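Local structure of protein FLUORESCENT IN BLUE LIGHT, chloroplastic (Arabidopsis thaliana, 4YVO) at residues K70-F75 against R96-S101; E110-H115 against G136-C141; M117-S122 against S129-A134. The protein negatively regulates tetrapyrrole biosynthesis, including that of chlorophyll, in chloroplasts, probably by repressing the glutamyl-tRNA reductase HEMA1, which its TPR domain, the part described here, helps to bind. One frame throughout, in Å; residues are numbered along the deposited sequence. Where two conformers were deposited one is given.

Contact 1 of 3, residues K70-F75 against R96-S101; sequences KAYTEF and RGLGAS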
loop_
_atom_site.group_PDB
_atom_site.type_symbol
_atom_site.label_atom_id
_atom_site.label_comp_id
_atom_site.label_asym_id
_atom_site.label_seq_id
_atom_site.Cartn_x
_atom_site.Cartn_y
_atom_site.Cartn_z
ATOM N N LYS A 70 -12.953 -6.509 5.657
ATOM C CA LYS A 70 -12.771 -7.785 4.977
ATOM C C LYS A 70 -11.550 -7.744 4.049
ATOM O O LYS A 70 -10.791 -8.716 3.962
ATOM C CB LYS A 70 -14.044 -8.173 4.215
ATOM C CG LYS A 70 -15.207 -8.519 5.131
ATOM C CD LYS A 70 -16.517 -8.623 4.365
ATOM C CE LYS A 70 -17.613 -9.172 5.254
ATOM N NZ LYS A 70 -17.190 -10.468 5.845
ATOM N N ALA A 71 -11.359 -6.619 3.363
ATOM C CA ALA A 71 -10.198 -6.443 2.490
ATOM C C ALA A 71 -8.902 -6.552 3.286
ATOM O O ALA A 71 -7.962 -7.239 2.877
ATOM C CB ALA A 71 -10.257 -5.103 1.779
ATOM N N TYR A 72 -8.864 -5.883 4.433
ATOM C CA TYR A 72 -7.678 -5.917 5.282
ATOM C C TYR A 72 -7.275 -7.359 5.608
ATOM O O TYR A 72 -6.103 -7.726 5.499
ATOM C CB TYR A 72 -7.923 -5.113 6.563
ATOM C CG TYR A 72 -6.744 -5.056 7.510
ATOM C CD1 TYR A 72 -6.472 -6.109 8.379
ATOM C CD2 TYR A 72 -5.913 -3.939 7.556
ATOM C CE1 TYR A 72 -5.405 -6.058 9.251
ATOM C CE2 TYR A 72 -4.843 -3.881 8.434
ATOM C CZ TYR A 72 -4.599 -4.945 9.278
ATOM O OH TYR A 72 -3.542 -4.915 10.160
ATOM N N THR A 73 -8.254 -8.173 6.001
ATOM C CA THR A 73 -7.991 -9.568 6.332
ATOM C C THR A 73 -7.323 -10.308 5.181
ATOM O O THR A 73 -6.354 -11.047 5.389
ATOM C CB THR A 73 -9.296 -10.284 6.709
ATOM O OG1 THR A 73 -9.879 -9.624 7.834
ATOM C CG2 THR A 73 -9.045 -11.745 7.066
ATOM N N GLU A 74 -7.832 -10.104 3.969
ATOM C CA GLU A 74 -7.270 -10.760 2.798
ATOM C C GLU A 74 -5.849 -10.290 2.523
ATOM O O GLU A 74 -4.953 -11.099 2.286
ATOM C CB GLU A 74 -8.148 -10.519 1.569
ATOM C CG GLU A 74 -9.580 -11.034 1.702
ATOM C CD GLU A 74 -9.649 -12.536 1.895
ATOM O OE1 GLU A 74 -9.746 -13.263 0.886
ATOM O OE2 GLU A 74 -9.604 -13.001 3.053
ATOM N N PHE A 75 -5.649 -8.977 2.538
ATOM C CA PHE A 75 -4.339 -8.413 2.228
ATOM C C PHE A 75 -3.295 -8.773 3.296
ATOM O O PHE A 75 -2.104 -8.902 2.995
ATOM C CB PHE A 75 -4.417 -6.891 2.066
ATOM C CG PHE A 75 -5.082 -6.436 0.795
ATOM C CD1 PHE A 75 -4.600 -6.843 -0.440
ATOM C CD2 PHE A 75 -6.157 -5.559 0.834
ATOM C CE1 PHE A 75 -5.192 -6.400 -1.610
ATOM C CE2 PHE A 75 -6.752 -5.113 -0.338
ATOM C CZ PHE A 75 -6.270 -5.535 -1.560
ATOM N N ARG A 96 0.240 -2.200 -0.227
ATOM C CA ARG A 96 -0.619 -1.165 -0.787
ATOM C C ARG A 96 -2.084 -1.431 -0.451
ATOM O O ARG A 96 -2.830 -0.514 -0.101
ATOM C CB ARG A 96 -0.447 -1.082 -2.297
ATOM C CG ARG A 96 -1.484 -0.186 -2.973
ATOM C CD ARG A 96 -1.204 -0.016 -4.452
ATOM N NE ARG A 96 -1.070 -1.307 -5.114
ATOM C CZ ARG A 96 -0.336 -1.516 -6.203
ATOM N NH1 ARG A 96 0.333 -0.514 -6.758
ATOM N NH2 ARG A 96 -0.270 -2.728 -6.731
ATOM N N GLY A 97 -2.506 -2.686 -0.576
ATOM C CA GLY A 97 -3.875 -3.058 -0.258
ATOM C C GLY A 97 -4.197 -2.788 1.202
ATOM O O GLY A 97 -5.275 -2.282 1.523
ATOM N N LEU A 98 -3.271 -3.130 2.089
ATOM C CA LEU A 98 -3.444 -2.837 3.513
ATOM C C LEU A 98 -3.576 -1.330 3.752
ATOM O O LEU A 98 -4.479 -0.883 4.467
ATOM C CB LEU A 98 -2.283 -3.410 4.327
ATOM C CG LEU A 98 -2.312 -4.937 4.435
ATOM C CD1 LEU A 98 -0.972 -5.503 4.891
ATOM C CD2 LEU A 98 -3.431 -5.380 5.369
ATOM N N GLY A 99 -2.688 -0.553 3.147
ATOM C CA GLY A 99 -2.724 0.893 3.286
ATOM C C GLY A 99 -4.044 1.469 2.805
ATOM O O GLY A 99 -4.642 2.312 3.476
ATOM N N ALA A 100 -4.505 1.020 1.642
ATOM C CA ALA A 100 -5.778 1.502 1.103
ATOM C C ALA A 100 -6.949 1.099 2.000
ATOM O O ALA A 100 -7.863 1.891 2.243
ATOM C CB ALA A 100 -5.986 0.993 -0.320
ATOM N N SER A 101 -6.915 -0.130 2.507
ATOM C CA SER A 101 -7.969 -0.613 3.398
ATOM C C SER A 101 -8.036 0.223 4.671
ATOM O O SER A 101 -9.119 0.550 5.164
ATOM C CB SER A 101 -7.727 -2.076 3.774
ATOM O OG SER A 101 -7.770 -2.909 2.632
#
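The junction between the first and second tetratricopeptide repeats (TPRs) is made here by F75 and Y72 of helix 68-84 closing on G97, L98 and S101 of helix 88-104. The F75 ring lies flat against the glycine backbone: G97 CA sits over its centre, 3.4 Å from the centroid and 8° off the ring normal, a CH-pi contact. A CB at position 97 would point toward this ring and collide with it, so the glycine is what allows the ring to lie directly on the backbone. L98 fills the next position, its CG meeting F75 CB at 3.7 Å while its CD2 branch reaches one face of the Y72 ring, displaced toward the rim and closest to Y72 CD2 at 3.6 Å. With CG anti to the backbone N (chi1 -179°), Y72 sends its ring along the flank of the interface, and its hydroxyl bonds to K76 NZ. The axes of 70-75 and 96-101 approach to 8.7 Å and run nearly antiparallel, and their close approach belongs to the superhelical stacking of TPR helices. S101 OG donates to G97 O (2.8 Å) from above the carbonyl plane, while S101 N reaches the same oxygen from the opposite face. The hydroxyl, its proton spent on G97 O, rests against A71 CB at 3.4 Å and near the plane of the F75 ring, at its edge.

Contact 2 of 3, residues E110-H115 against G136-C141; sequences EAIQYH and GAIADC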
loop_
_atom_site.group_PDB
_atom_site.type_symbol
_atom_site.label_atom_id
_atom_site.label_comp_id
_atom_site.label_asym_id
_atom_site.label_seq_id
_atom_site.Cartn_x
_atom_site.Cartn_y
_atom_site.Cartn_z
ATOM N N GLU A 110 -1.846 4.080 10.719
ATOM C CA GLU A 110 -1.571 2.699 10.357
ATOM C C GLU A 110 -1.390 2.600 8.845
ATOM O O GLU A 110 -0.529 1.867 8.363
ATOM C CB GLU A 110 -2.698 1.770 10.805
ATOM C CG GLU A 110 -2.837 1.606 12.306
ATOM C CD GLU A 110 -3.975 0.676 12.659
ATOM O OE1 GLU A 110 -4.038 -0.430 12.073
ATOM O OE2 GLU A 110 -4.814 1.053 13.505
ATOM N N ALA A 111 -2.198 3.336 8.088
ATOM C CA ALA A 111 -2.096 3.293 6.629
ATOM C C ALA A 111 -0.703 3.709 6.166
ATOM O O ALA A 111 -0.108 3.069 5.295
ATOM C CB ALA A 111 -3.165 4.171 5.986
ATOM N N ILE A 112 -0.169 4.764 6.776
ATOM C CA ILE A 112 1.173 5.237 6.439
ATOM C C ILE A 112 2.224 4.160 6.668
ATOM O O ILE A 112 3.147 4.014 5.869
ATOM C CB ILE A 112 1.534 6.538 7.197
ATOM C CG1 ILE A 112 0.686 7.691 6.661
ATOM C CG2 ILE A 112 3.020 6.879 7.053
ATOM C CD1 ILE A 112 0.651 8.909 7.575
ATOM N N GLN A 113 2.070 3.382 7.740
ATOM C CA GLN A 113 2.983 2.270 8.007
ATOM C C GLN A 113 3.071 1.332 6.798
ATOM O O GLN A 113 4.157 0.920 6.389
ATOM C CB GLN A 113 2.544 1.481 9.249
ATOM C CG GLN A 113 3.319 0.191 9.465
ATOM C CD GLN A 113 2.733 -0.683 10.560
ATOM O OE1 GLN A 113 1.850 -0.258 11.310
ATOM N NE2 GLN A 113 3.222 -1.915 10.656
ATOM N N TYR A 114 1.922 0.999 6.217
ATOM C CA TYR A 114 1.907 0.043 5.112
ATOM C C TYR A 114 2.309 0.645 3.769
ATOM O O TYR A 114 3.068 0.030 3.022
ATOM C CB TYR A 114 0.580 -0.721 5.058
ATOM C CG TYR A 114 0.534 -1.743 6.173
ATOM C CD1 TYR A 114 1.295 -2.904 6.104
ATOM C CD2 TYR A 114 -0.210 -1.521 7.323
ATOM C CE1 TYR A 114 1.290 -3.831 7.127
ATOM C CE2 TYR A 114 -0.218 -2.449 8.355
ATOM C CZ TYR A 114 0.536 -3.599 8.249
ATOM O OH TYR A 114 0.533 -4.530 9.268
ATOM N N HIS A 115 1.843 1.851 3.464
ATOM C CA HIS A 115 2.333 2.507 2.256
ATOM C C HIS A 115 3.847 2.732 2.330
ATOM O O HIS A 115 4.546 2.675 1.314
ATOM C CB HIS A 115 1.612 3.831 1.999
ATOM C CG HIS A 115 0.175 3.669 1.647
ATOM N ND1 HIS A 115 -0.271 2.945 0.558
ATOM C CD2 HIS A 115 -0.951 4.167 2.246
ATOM C CE1 HIS A 115 -1.578 2.995 0.505
ATOM N NE2 HIS A 115 -2.025 3.713 1.501
ATOM N N GLY A 136 1.662 9.522 -3.167
ATOM C CA GLY A 136 0.400 10.232 -3.173
ATOM C C GLY A 136 -0.500 9.789 -2.033
ATOM O O GLY A 136 -1.169 10.617 -1.409
ATOM N N ALA A 137 -0.518 8.486 -1.751
ATOM C CA ALA A 137 -1.356 7.955 -0.680
ATOM C C ALA A 137 -0.865 8.449 0.683
ATOM O O ALA A 137 -1.663 8.837 1.540
ATOM C CB ALA A 137 -1.372 6.441 -0.724
ATOM N N ILE A 138 0.453 8.474 0.870
ATOM C CA ILE A 138 1.025 8.939 2.125
ATOM C C ILE A 138 0.726 10.420 2.317
ATOM O O ILE A 138 0.383 10.851 3.422
ATOM C CB ILE A 138 2.545 8.652 2.191
ATOM C CG1 ILE A 138 2.771 7.139 2.315
ATOM C CG2 ILE A 138 3.195 9.389 3.362
ATOM C CD1 ILE A 138 4.181 6.695 1.969
ATOM N N ALA A 139 0.848 11.196 1.239
ATOM C CA ALA A 139 0.498 12.614 1.292
ATOM C C ALA A 139 -0.955 12.792 1.732
ATOM O O ALA A 139 -1.255 13.622 2.591
ATOM C CB ALA A 139 0.734 13.286 -0.065
ATOM N N ASP A 140 -1.851 12.006 1.138
ATOM C CA ASP A 140 -3.270 12.053 1.485
ATOM C C ASP A 140 -3.512 11.713 2.956
ATOM O O ASP A 140 -4.336 12.346 3.629
ATOM C CB ASP A 140 -4.076 11.101 0.596
ATOM C CG ASP A 140 -4.144 11.563 -0.848
ATOM O OD1 ASP A 140 -3.833 12.742 -1.128
ATOM O OD2 ASP A 140 -4.526 10.744 -1.713
ATOM N N CYS A 141 -2.788 10.710 3.455
ATOM C CA CYS A 141 -2.896 10.334 4.862
ATOM C C CYS A 141 -2.454 11.464 5.786
ATOM O O CYS A 141 -3.144 11.779 6.760
ATOM C CB CYS A 141 -2.083 9.074 5.159
ATOM S SG CYS A 141 -2.753 7.564 4.453
#
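H115 and A137 meet face-on: the imidazole of helix 108-125 presents one face to the methyl of A137 on helix 131-144, with A137 CB over the ring centre, 3.6 Å from the centroid and 10° off the normal. This is a CH-pi contact in which all five ring atoms lie at similar distances from the one methyl. At the root of the ring, H115 CB is met by I138 CG1 at 3.5 Å. I138 places CG1 anti to its carbonyl carbon (chi1 -70°), which carries the longer branch across to H115 and leaves CG2 to face I112 CG2 only loosely, at 4.5 Å. One turn away the packing is aliphatic: I112 CG1 touches C141 CB at 3.4 Å, tighter than usual for two carbons, and the thiol of C141 turns toward A111, with SG 3.7 Å from A111 CB. The two helices run antiparallel and belong to the second and third TPRs, so these residues form part of the seam between consecutive repeats. F154 of helix 148-162 also packs on I138. The polar end of H115 serves the preceding helix, for NE2 is hydrogen-bonded to Q103 OE1. With an alanine here instead of H115, the A137 methyl would probably lose the ring it lies over and Q103 OE1 its NE2 partner, with a gap opened between the helices. Across the two segments the contact is held by dispersion and CH-pi contact, while the imidazole is apolar at its face and polar at NE2, so that one buried side chain links three helices.

Contact 3 of 3, residues M117-S122 against S129-A134; sequences MVLAIS and SGITEA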
loop_
_atom_site.group_PDB
_atom_site.type_symbol
_atom_site.label_atom_id
_atom_site.label_comp_id
_atom_site.label_asym_id
_atom_site.label_seq_id
_atom_site.Cartn_x
_atom_site.Cartn_y
_atom_site.Cartn_z
ATOM N N MET A 117 5.954 0.761 3.612
ATOM C CA MET A 117 6.592 -0.507 3.257
ATOM C C MET A 117 6.821 -0.604 1.757
ATOM O O MET A 117 7.825 -1.160 1.321
ATOM C CB MET A 117 5.754 -1.701 3.695
ATOM C CG MET A 117 5.777 -1.988 5.158
ATOM S SD MET A 117 4.792 -3.453 5.457
ATOM C CE MET A 117 5.594 -4.637 4.385
ATOM N N VAL A 118 5.881 -0.095 0.967
ATOM C CA VAL A 118 6.054 -0.083 -0.479
ATOM C C VAL A 118 7.350 0.650 -0.820
ATOM O O VAL A 118 8.170 0.160 -1.601
ATOM C CB VAL A 118 4.867 0.581 -1.213
ATOM C CG1 VAL A 118 5.136 0.642 -2.707
ATOM C CG2 VAL A 118 3.576 -0.178 -0.927
ATOM N N LEU A 119 7.550 1.807 -0.197
ATOM C CA LEU A 119 8.763 2.592 -0.425
ATOM C C LEU A 119 10.014 1.860 0.062
ATOM O O LEU A 119 11.045 1.830 -0.618
ATOM C CB LEU A 119 8.664 3.954 0.267
ATOM C CG LEU A 119 7.484 4.820 -0.199
ATOM C CD1 LEU A 119 7.515 6.151 0.529
ATOM C CD2 LEU A 119 7.483 5.035 -1.710
ATOM N N ALA A 120 9.925 1.265 1.248
ATOM C CA ALA A 120 11.083 0.612 1.841
ATOM C C ALA A 120 11.515 -0.617 1.048
ATOM O O ALA A 120 12.705 -0.804 0.793
ATOM C CB ALA A 120 10.810 0.249 3.295
ATOM N N ILE A 121 10.549 -1.441 0.639
ATOM C CA ILE A 121 10.855 -2.629 -0.154
ATOM C C ILE A 121 11.455 -2.216 -1.498
ATOM O O ILE A 121 12.419 -2.816 -1.982
ATOM C CB ILE A 121 9.588 -3.490 -0.378
ATOM C CG1 ILE A 121 9.064 -4.046 0.951
ATOM C CG2 ILE A 121 9.858 -4.622 -1.369
ATOM C CD1 ILE A 121 7.615 -4.476 0.886
ATOM N N SER A 122 10.899 -1.166 -2.093
ATOM C CA SER A 122 11.403 -0.683 -3.378
ATOM C C SER A 122 12.866 -0.260 -3.313
ATOM O O SER A 122 13.627 -0.521 -4.239
ATOM C CB SER A 122 10.541 0.463 -3.893
ATOM O OG SER A 122 9.220 0.003 -4.157
ATOM N N SER A 129 8.270 -0.384 -8.874
ATOM C CA SER A 129 6.819 -0.547 -9.013
ATOM C C SER A 129 6.075 0.040 -7.816
ATOM O O SER A 129 6.404 -0.274 -6.674
ATOM C CB SER A 129 6.419 -2.027 -9.231
ATOM O OG SER A 129 6.750 -2.880 -8.153
ATOM N N GLY A 130 5.116 0.928 -8.082
ATOM C CA GLY A 130 4.188 1.382 -7.058
ATOM C C GLY A 130 4.628 2.549 -6.190
ATOM O O GLY A 130 3.845 3.034 -5.372
ATOM N N ILE A 131 5.861 3.016 -6.340
ATOM C CA ILE A 131 6.242 4.091 -5.432
ATOM C C ILE A 131 5.527 5.398 -5.697
ATOM O O ILE A 131 5.180 6.066 -4.726
ATOM C CB ILE A 131 7.748 4.293 -5.220
ATOM C CG1 ILE A 131 8.433 4.933 -6.426
ATOM C CG2 ILE A 131 8.395 3.003 -4.839
ATOM C CD1 ILE A 131 9.802 5.482 -6.049
ATOM N N THR A 132 5.208 5.728 -6.946
ATOM C CA THR A 132 4.466 6.957 -7.214
ATOM C C THR A 132 3.133 6.983 -6.469
ATOM O O THR A 132 2.801 7.952 -5.776
ATOM C CB THR A 132 4.219 7.142 -8.718
ATOM O OG1 THR A 132 5.466 7.018 -9.407
ATOM C CG2 THR A 132 3.599 8.514 -9.004
ATOM N N GLU A 133 2.379 5.903 -6.594
ATOM C CA GLU A 133 1.096 5.799 -5.920
ATOM C C GLU A 133 1.258 5.884 -4.401
ATOM O O GLU A 133 0.440 6.502 -3.712
ATOM C CB GLU A 133 0.415 4.485 -6.292
ATOM C CG GLU A 133 -0.971 4.371 -5.733
ATOM C CD GLU A 133 -1.684 3.122 -6.199
ATOM O OE1 GLU A 133 -1.182 2.449 -7.129
ATOM O OE2 GLU A 133 -2.753 2.818 -5.635
ATOM N N ALA A 134 2.313 5.270 -3.879
ATOM C CA ALA A 134 2.555 5.306 -2.440
ATOM C C ALA A 134 2.823 6.727 -1.940
ATOM O O ALA A 134 2.333 7.113 -0.877
ATOM C CB ALA A 134 3.686 4.370 -2.058
#
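L119 and S122 of helix 108-125 grip I131 at the start of helix 131-144, where the second TPR turns into the third. This is the tight side of the contact. The L119 and I131 side chains cross at about a right angle, L119 CD2 pressing on I131 CB at 3.6 Å, and the same methyl also meets A134 CB at 3.9 Å. I131 was modelled in two conformers; in the one described, CG1 stands between the backbone N and the carbonyl carbon (chi1 73°), which turns CG2 onto S122, 3.5 Å from S122 CB, a contact that holds for this conformer. Beyond L119, F154 of helix 148-162 extends the apolar packing.

The other buried flank is looser: V118 CG1 is 4.1 Å from A134 CB and 3.8 Å from G130 O, so the valine touches backbone as much as side chain there. The solvent side lies at the connecting turn, where S129 and G130 are partly exposed. G130, at the N-cap position of helix 131-144, has a positive phi of 86°, a conformation that favours glycine. The S129 hydroxyl bonds to E127 OE2. S129 O accepts a hydrogen bond from K92 NZ of helix 88-104, which also bonds to S122 OG, so one lysine ties the turn to the neighbouring helix. S122 OG thus has two polar partners, K92 NZ and V118 O, the latter a carbonyl of its own helix one turn back. That bond, S122 OG to V118 O, measures 2.8 Å and is tilted 30° from the carbonyl plane, and S122 N reaches the same oxygen from the opposite face.

The three contacts follow the stacking of the TPR helices. Contact 1 joins helices 68-84 and 88-104 and closes before the other two begin; contacts 2 and 3 both join helices 108-125 and 131-144, contact 3 next to the turn, contact 2 farther from it, its segments flanking those of contact 3 in the chain, their centres about 11 Å apart. Contacts 1 and 2, with centres about 13 Å apart, touch where G99 and L98 pack on H115, A111 and Y114. Contacts 1 and 3 lie about 16 Å apart, linked by a long, weak ion pair between R96 and E133. Repeat 2 is thus packed against both its neighbours, giving the continuous helical array of the domain that mediates complex formation with glutamyl-tRNA reductase.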